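Local coordinates for glycerate dehydrogenase (Bacillus sp. 5mfcol3.1, PDB 6P2I), which reduces acyclic imino acids to amino acids, with NADPH as the hydride donor, at residues P201-A204 with D205-I208; D253-T256 with Y257-D260. One frame throughout, in Å; residues are numbered along the deposited sequence.

Contact 1 (P201-A204 with D205-I208); sequences PRNA and DTEI. With NAP (NADP nicotinamide-adenine-dinucleotide phosphate), chain C.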
ATOM      1  N   PRO A 201       0.750  -8.369  21.797  1.00 21.41           N
ATOM      2  CA  PRO A 201      -0.471  -9.012  22.295  1.00 21.79           C
ATOM      3  C   PRO A 201      -1.193  -8.110  23.275  1.00 23.27           C
ATOM      4  O   PRO A 201      -0.592  -7.273  23.952  1.00 25.64           O
ATOM      5  CB  PRO A 201       0.050 -10.272  22.985  1.00 28.75           C
ATOM      6  CG  PRO A 201       1.408  -9.882  23.453  1.00 29.26           C
ATOM      7  CD  PRO A 201       1.959  -9.025  22.333  1.00 22.29           C
ATOM      8  N   ARG A 202      -2.505  -8.297  23.355  1.00 26.20           N
ATOM      9  CA  ARG A 202      -3.316  -7.607  24.349  1.00 28.47           C
ATOM     10  C   ARG A 202      -3.378  -8.414  25.639  1.00 28.18           C
ATOM     11  O   ARG A 202      -3.752  -9.593  25.628  1.00 32.36           O
ATOM     12  CB  ARG A 202      -4.726  -7.364  23.816  1.00 29.23           C
ATOM     13  CG  ARG A 202      -5.658  -6.744  24.839  1.00 41.91           C
ATOM     14  CD  ARG A 202      -7.072  -7.221  24.617  1.00 48.71           C
ATOM     15  NE  ARG A 202      -8.023  -6.527  25.469  1.00 49.71           N
ATOM     16  CZ  ARG A 202      -9.338  -6.591  25.306  1.00 60.42           C
ATOM     17  NH1 ARG A 202      -9.847  -7.313  24.315  1.00 66.77           N
ATOM     18  NH2 ARG A 202     -10.142  -5.931  26.127  1.00 60.05           N
ATOM     19  N   ASN A 203      -3.003  -7.785  26.747  1.00 27.86           N
ATOM     20  CA  ASN A 203      -3.193  -8.373  28.068  1.00 36.10           C
ATOM     21  C   ASN A 203      -3.315  -7.233  29.070  1.00 32.84           C
ATOM     22  O   ASN A 203      -3.365  -6.060  28.690  1.00 34.57           O
ATOM     23  CB  ASN A 203      -2.058  -9.345  28.414  1.00 36.82           C
ATOM     24  CG  ASN A 203      -0.689  -8.718  28.262  1.00 34.99           C
ATOM     25  OD1 ASN A 203      -0.436  -7.628  28.766  1.00 32.83           O
ATOM     26  ND2 ASN A 203       0.197  -9.399  27.550  1.00 41.21           N
ATOM     27  N   ALA A 204      -3.383  -7.587  30.357  1.00 33.92           N
ATOM     28  CA  ALA A 204      -3.537  -6.580  31.401  1.00 36.46           C
ATOM     29  C   ALA A 204      -2.406  -5.554  31.377  1.00 41.99           C
ATOM     30  O   ALA A 204      -2.623  -4.386  31.718  1.00 42.39           O
ATOM     31  CB  ALA A 204      -3.622  -7.260  32.770  1.00 38.72           C
ATOM     32  N   ASP A 205      -1.203  -5.963  30.958  1.00 41.97           N
ATOM     33  CA  ASP A 205      -0.061  -5.053  30.922  1.00 42.91           C
ATOM     34  C   ASP A 205      -0.104  -4.105  29.729  1.00 44.54           C
ATOM     35  O   ASP A 205       0.353  -2.960  29.834  1.00 40.43           O
ATOM     36  CB  ASP A 205       1.247  -5.846  30.885  1.00 52.46           C
ATOM     37  CG  ASP A 205       1.442  -6.716  32.112  1.00 66.84           C
ATOM     38  OD1 ASP A 205       0.788  -6.459  33.147  1.00 66.45           O
ATOM     39  OD2 ASP A 205       2.257  -7.662  32.035  1.00 72.15           O
ATOM     40  N   THR A 206      -0.624  -4.555  28.592  1.00 36.20           N
ATOM     41  CA  THR A 206      -0.557  -3.779  27.365  1.00 31.26           C
ATOM     42  C   THR A 206      -1.848  -3.046  27.032  1.00 29.78           C
ATOM     43  O   THR A 206      -1.859  -2.260  26.086  1.00 30.20           O
ATOM     44  CB  THR A 206      -0.167  -4.682  26.191  1.00 31.36           C
ATOM     45  OG1 THR A 206      -1.199  -5.651  25.977  1.00 29.04           O
ATOM     46  CG2 THR A 206       1.137  -5.401  26.489  1.00 33.14           C
ATOM     47  N   GLU A 207      -2.931  -3.277  27.773  1.00 33.90           N
ATOM     48  CA  GLU A 207      -4.147  -2.511  27.535  1.00 29.72           C
ATOM     49  C   GLU A 207      -3.872  -1.029  27.732  1.00 30.25           C
ATOM     50  O   GLU A 207      -3.264  -0.630  28.729  1.00 31.37           O
ATOM     51  CB  GLU A 207      -5.264  -2.983  28.468  1.00 38.33           C
ATOM     52  CG  GLU A 207      -5.857  -4.307  28.032  1.00 43.91           C
ATOM     53  CD  GLU A 207      -7.363  -4.294  28.027  1.00 64.30           C
ATOM     54  OE1 GLU A 207      -7.946  -3.222  27.752  1.00 63.98           O
ATOM     55  OE2 GLU A 207      -7.960  -5.355  28.311  1.00 68.53           O
ATOM     56  N   ILE A 208      -4.298  -0.220  26.760  1.00 31.00           N
ATOM     57  CA  ILE A 208      -4.104   1.229  26.774  1.00 36.08           C
ATOM     58  C   ILE A 208      -2.626   1.561  26.949  1.00 35.22           C
ATOM     59  O   ILE A 208      -2.267   2.473  27.707  1.00 36.07           O
ATOM     60  CB  ILE A 208      -4.945   1.912  27.869  1.00 35.78           C
ATOM     61  CG1 ILE A 208      -6.297   1.220  28.040  1.00 42.62           C
ATOM     62  CG2 ILE A 208      -5.167   3.385  27.525  1.00 37.22           C
ATOM     63  CD1 ILE A 208      -7.253   1.479  26.899  1.00 50.58           C
TER
HETATM   64  PA  NAP C 401       4.880 -12.293  19.132  1.00 21.62           P
HETATM   65  O1A NAP C 401       4.527 -12.917  20.466  1.00 22.64           O
HETATM   66  O2A NAP C 401       5.796 -13.021  18.193  1.00 21.02           O
HETATM   67  O5B NAP C 401       5.528 -10.863  19.424  1.00 22.26           O
HETATM   68  C5B NAP C 401       5.000 -10.002  20.428  1.00 22.60           C
HETATM   69  C4B NAP C 401       5.977  -8.843  20.589  1.00 23.10           C
HETATM   70  O4B NAP C 401       5.405  -7.926  21.525  1.00 25.29           O
HETATM   71  C3B NAP C 401       7.318  -9.289  21.178  1.00 21.31           C
HETATM   72  O3B NAP C 401       8.355  -8.406  20.707  1.00 23.54           O
HETATM   73  C2B NAP C 401       7.144  -9.057  22.659  1.00 24.59           C
HETATM   74  O2B NAP C 401       8.373  -8.849  23.337  1.00 24.99           O
HETATM   75  C1B NAP C 401       6.334  -7.775  22.605  1.00 26.11           C
HETATM   76  N9A NAP C 401       5.662  -7.514  23.887  1.00 24.92           N
HETATM   77  C8A NAP C 401       4.886  -8.365  24.588  1.00 26.79           C
HETATM   78  N7A NAP C 401       4.462  -7.778  25.734  1.00 25.88           N
HETATM   79  C5A NAP C 401       4.997  -6.543  25.766  1.00 30.94           C
HETATM   80  C6A NAP C 401       4.956  -5.392  26.689  1.00 32.67           C
HETATM   81  N6A NAP C 401       4.245  -5.457  27.840  1.00 31.48           N
HETATM   82  N1A NAP C 401       5.646  -4.287  26.338  1.00 30.10           N
HETATM   83  C2A NAP C 401       6.358  -4.207  25.192  1.00 31.41           C
HETATM   84  N3A NAP C 401       6.446  -5.208  24.297  1.00 25.00           N
HETATM   85  C4A NAP C 401       5.789  -6.377  24.545  1.00 25.99           C
HETATM   86  O3  NAP C 401       3.462 -11.904  18.463  1.00 20.57           O
HETATM   87  PN  NAP C 401       3.126 -11.747  16.898  1.00 21.00           P
HETATM   88  O1N NAP C 401       3.038 -13.104  16.247  1.00 22.24           O
HETATM   89  O2N NAP C 401       4.049 -10.720  16.280  1.00 20.02           O
HETATM   90  O5D NAP C 401       1.632 -11.167  16.994  1.00 21.87           O
HETATM   91  C5D NAP C 401       1.384  -9.923  17.659  1.00 21.60           C
HETATM   92  C4D NAP C 401      -0.111  -9.637  17.714  1.00 23.08           C
HETATM   93  O4D NAP C 401      -0.600  -9.446  16.389  1.00 23.54           O
HETATM   94  C3D NAP C 401      -0.958 -10.787  18.238  1.00 24.46           C
HETATM   95  O3D NAP C 401      -0.984 -10.846  19.672  1.00 26.25           O
HETATM   96  C2D NAP C 401      -2.319 -10.486  17.629  1.00 23.48           C
HETATM   97  O2D NAP C 401      -3.117  -9.764  18.575  1.00 25.44           O
HETATM   98  C1D NAP C 401      -2.011  -9.623  16.402  1.00 21.91           C
HETATM   99  N1N NAP C 401      -2.460 -10.291  15.174  1.00 24.53           N
HETATM  100  C2N NAP C 401      -3.318  -9.658  14.355  1.00 24.42           C
HETATM  101  C3N NAP C 401      -3.782 -10.265  13.191  1.00 22.20           C
HETATM  102  C7N NAP C 401      -4.766  -9.550  12.300  1.00 24.82           C
HETATM  103  O7N NAP C 401      -5.398 -10.191  11.473  1.00 26.71           O
HETATM  104  N7N NAP C 401      -4.987  -8.237  12.458  1.00 21.84           N
HETATM  105  C4N NAP C 401      -3.340 -11.555  12.882  1.00 25.25           C
HETATM  106  C5N NAP C 401      -2.456 -12.198  13.752  1.00 22.28           C
HETATM  107  C6N NAP C 401      -2.027 -11.532  14.894  1.00 23.32           C
HETATM  108  P2B NAP C 401       9.285 -10.051  23.912  1.00 26.02           P
HETATM  109  O1X NAP C 401       8.365 -10.881  24.790  1.00 27.02           O
HETATM  110  O2X NAP C 401       9.750 -10.813  22.699  1.00 30.92           O
HETATM  111  O3X NAP C 401      10.402  -9.329  24.617  1.00 27.96           O

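Contact 2 (D253-T256 with Y257-D260); sequences DDLT and YYKD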
ATOM      1  N   ASP A 253      -7.123  -1.805  11.768  1.00 19.97           N
ATOM      2  CA  ASP A 253      -7.743  -3.085  11.461  1.00 19.46           C
ATOM      3  C   ASP A 253      -8.644  -3.566  12.590  1.00 23.42           C
ATOM      4  O   ASP A 253      -9.271  -4.617  12.453  1.00 22.85           O
ATOM      5  CB  ASP A 253      -6.662  -4.137  11.156  1.00 19.96           C
ATOM      6  CG  ASP A 253      -7.222  -5.416  10.500  1.00 21.60           C
ATOM      7  OD1 ASP A 253      -7.965  -5.321   9.509  1.00 23.01           O
ATOM      8  OD2 ASP A 253      -6.915  -6.521  10.989  1.00 26.38           O
ATOM      9  N   ASP A 254      -8.717  -2.823  13.697  1.00 20.95           N
ATOM     10  CA  ASP A 254      -9.625  -3.128  14.795  1.00 23.82           C
ATOM     11  C   ASP A 254      -9.997  -1.829  15.490  1.00 26.02           C
ATOM     12  O   ASP A 254      -9.218  -0.876  15.509  1.00 25.48           O
ATOM     13  CB  ASP A 254      -8.995  -4.108  15.795  1.00 22.53           C
ATOM     14  CG  ASP A 254     -10.012  -4.674  16.784  1.00 24.43           C
ATOM     15  OD1 ASP A 254     -11.037  -5.238  16.342  1.00 28.64           O
ATOM     16  OD2 ASP A 254      -9.793  -4.573  18.010  1.00 29.93           O
ATOM     17  N   LEU A 255     -11.212  -1.788  16.029  1.00 25.60           N
ATOM     18  CA  LEU A 255     -11.650  -0.743  16.945  1.00 24.05           C
ATOM     19  C   LEU A 255     -12.257  -1.424  18.159  1.00 25.81           C
ATOM     20  O   LEU A 255     -12.689  -2.577  18.080  1.00 29.79           O
ATOM     21  CB  LEU A 255     -12.693   0.194  16.324  1.00 26.22           C
ATOM     22  CG  LEU A 255     -12.351   0.920  15.026  1.00 22.59           C
ATOM     23  CD1 LEU A 255     -13.594   1.656  14.590  1.00 26.05           C
ATOM     24  CD2 LEU A 255     -11.211   1.879  15.243  1.00 30.59           C
ATOM     25  N   THR A 256     -12.313  -0.705  19.288  1.00 26.14           N
ATOM     26  CA  THR A 256     -12.905  -1.324  20.479  1.00 28.86           C
ATOM     27  C   THR A 256     -14.392  -1.604  20.284  1.00 32.96           C
ATOM     28  O   THR A 256     -14.938  -2.524  20.906  1.00 38.22           O
ATOM     29  CB  THR A 256     -12.687  -0.456  21.724  1.00 33.48           C
ATOM     30  OG1 THR A 256     -13.440   0.759  21.618  1.00 36.34           O
ATOM     31  CG2 THR A 256     -11.214  -0.133  21.909  1.00 32.42           C
ATOM     32  N   TYR A 257     -15.059  -0.819  19.442  1.00 31.43           N
ATOM     33  CA  TYR A 257     -16.422  -1.073  18.998  1.00 31.08           C
ATOM     34  C   TYR A 257     -16.628  -0.307  17.702  1.00 34.18           C
ATOM     35  O   TYR A 257     -15.860   0.600  17.377  1.00 29.41           O
ATOM     36  CB  TYR A 257     -17.460  -0.663  20.056  1.00 33.42           C
ATOM     37  CG  TYR A 257     -17.560   0.830  20.284  1.00 34.40           C
ATOM     38  CD1 TYR A 257     -16.635   1.492  21.081  1.00 34.01           C
ATOM     39  CD2 TYR A 257     -18.580   1.577  19.704  1.00 39.19           C
ATOM     40  CE1 TYR A 257     -16.721   2.859  21.293  1.00 38.31           C
ATOM     41  CE2 TYR A 257     -18.680   2.941  19.917  1.00 37.71           C
ATOM     42  CZ  TYR A 257     -17.745   3.576  20.707  1.00 42.16           C
ATOM     43  OH  TYR A 257     -17.837   4.932  20.918  1.00 42.21           O
ATOM     44  N   TYR A 258     -17.673  -0.677  16.958  1.00 33.62           N
ATOM     45  CA  TYR A 258     -17.901  -0.097  15.641  1.00 37.48           C
ATOM     46  C   TYR A 258     -19.173   0.742  15.573  1.00 35.39           C
ATOM     47  O   TYR A 258     -19.103   1.914  15.201  1.00 38.20           O
ATOM     48  CB  TYR A 258     -17.920  -1.199  14.574  1.00 41.76           C
ATOM     49  CG  TYR A 258     -16.529  -1.675  14.248  1.00 33.91           C
ATOM     50  CD1 TYR A 258     -15.881  -2.580  15.079  1.00 35.28           C
ATOM     51  CD2 TYR A 258     -15.851  -1.201  13.126  1.00 32.61           C
ATOM     52  CE1 TYR A 258     -14.608  -3.010  14.809  1.00 30.32           C
ATOM     53  CE2 TYR A 258     -14.565  -1.625  12.842  1.00 31.01           C
ATOM     54  CZ  TYR A 258     -13.950  -2.532  13.686  1.00 30.92           C
ATOM     55  OH  TYR A 258     -12.673  -2.962  13.417  1.00 26.99           O
ATOM     56  N   LYS A 259     -20.331   0.184  15.921  1.00 39.56           N
ATOM     57  CA  LYS A 259     -21.571   0.945  15.796  1.00 42.52           C
ATOM     58  C   LYS A 259     -21.490   2.243  16.592  1.00 40.02           C
ATOM     59  O   LYS A 259     -21.185   2.235  17.787  1.00 39.84           O
ATOM     60  CB  LYS A 259     -22.773   0.115  16.260  1.00 44.68           C
ATOM     61  CG  LYS A 259     -24.094   0.869  16.141  1.00 52.85           C
ATOM     62  CD  LYS A 259     -25.304  -0.042  16.262  1.00 56.21           C
ATOM     63  CE  LYS A 259     -26.602   0.748  16.134  1.00 56.37           C
ATOM     64  NZ  LYS A 259     -26.707   1.437  14.819  1.00 54.88           N
ATOM     65  N   ASP A 260     -21.724   3.364  15.906  1.00 39.23           N
ATOM     66  CA  ASP A 260     -21.757   4.708  16.482  1.00 39.51           C
ATOM     67  C   ASP A 260     -20.407   5.161  17.031  1.00 40.52           C
ATOM     68  O   ASP A 260     -20.347   6.164  17.755  1.00 38.49           O
ATOM     69  CB  ASP A 260     -22.825   4.829  17.578  1.00 48.23           C
ATOM     70  CG  ASP A 260     -24.236   4.689  17.038  1.00 56.46           C
ATOM     71  OD1 ASP A 260     -24.458   5.040  15.858  1.00 58.99           O
ATOM     72  OD2 ASP A 260     -25.120   4.225  17.792  1.00 64.06           O
TER

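Contact 1 (P201-A204 with D205-I208)
Arg202 and Glu207 cross obliquely and form a salt bridge, with the carboxylate at the edge of the guanidinium. OE2 of Glu207 takes a weak hydrogen bond from NE of Arg202 and a second, not weak, from NH2, both at 3.1 Å. The two flat groups are turned 68° apart, and NH2 meets OE2 from above the carboxylate plane, not in it. CG of Arg202 stands anti to the backbone N (chi1 176°), and a bend at chi2 carries NE toward Glu207. The guanidinium also lies close to that of Arg229, which lines the D-arginine pocket, so this carboxylate may offset some of the gathered positive charge. Were Glu207 replaced by an alanine, the Arg202 guanidinium would probably lose this anionic mate and turn more freely.

The loop follows strand 195-198 of the Rossmann-type NADP-binding domain, and its tight bend is an Asx turn: OD1 of Asn203 receives a weak bond from N of Asp205 (2.9 Å) and a second from N of Thr206, tilted 31° from the amide plane. OG1 of Thr206 in turn accepts N of Asn203 at 2.9 Å, the reciprocity known from capping boxes, though no regular helix follows. The hydroxyl also donates a hydrogen bond to O of Pro201, 2.7 Å from OG1 and in the carbonyl plane. The same chi1 rotation that points OG1 at these two partners turns the methyl CG2 of Thr206 to the cofactor adenine, 3.4 Å from N6A, while CD of Pro201 packs beside the adenosine ribose at O4B.

Contact 2 (D253-T256 with Y257-D260)
Leu255 packs against one face of the Tyr258 ring, with the methyl CD1 4.2 Å from the ring centroid and displaced toward the rim: a CH-pi contact. Both side chains place CG anti to their own carbonyl carbon (chi1 -56° for Leu255, -77° for Tyr258), and they meet at about a right angle. Leucine suits this place because one methyl, CD1, can lie over the face, 3.8 Å from CE2 of Tyr258, while its CG and CB pack near the rim, by CZ. The same tyrosine conformation folds the ring back along the chain, so that OH stands 3.2 Å from N of Leu255 and accepts a weak, strongly bent hydrogen bond.

This loop leaves the parallel sheet of the Rossmann-type domain just after strand 249-252, at the edge where the cofactor binds. Asp253 faces the nicotinamide: its OD2 is hydrogen-bonded to the amide nitrogen N7N of NADP, while OD1 is held by Thr272. Asp254 turns its carboxylate to N of Gly230, and its side chain also packs on His130 of the second subunit; Tyr258 touches Gly127 of that subunit.

Tyr257 takes a different rotamer, with CG between the backbone N and the carbonyl carbon (chi1 68°). Its ring edge consequently faces Thr256, whose OG1 sits near the ring plane, 3.3 Å from CD1 of Tyr257. That hydroxyl is hydrogen-bonded to the carboxylate of Glu235, at the start of helix 235-243.

Both contacts lie in loops following strands of the same seven-stranded parallel sheet, and each touches NADP. Contact 1, after strand 195-198, is a surface contact that runs along the cofactor from the nicotinamide ribose (Pro201) to the adenine (Thr206), and polar chemistry runs through it: a salt bridge and a net of backbone and hydroxyl bonds. Contact 2, after strand 249-252, is partly buried, meets the nicotinamide amide through Asp253, and relies on leucine-tyrosine packing with one weak hydrogen bond across it; its acids spend their bonds on other parts of the fold and on the cofactor. Only contact 2 reaches the second subunit. The centres of contact 1 and contact 2 are about 17 Å apart.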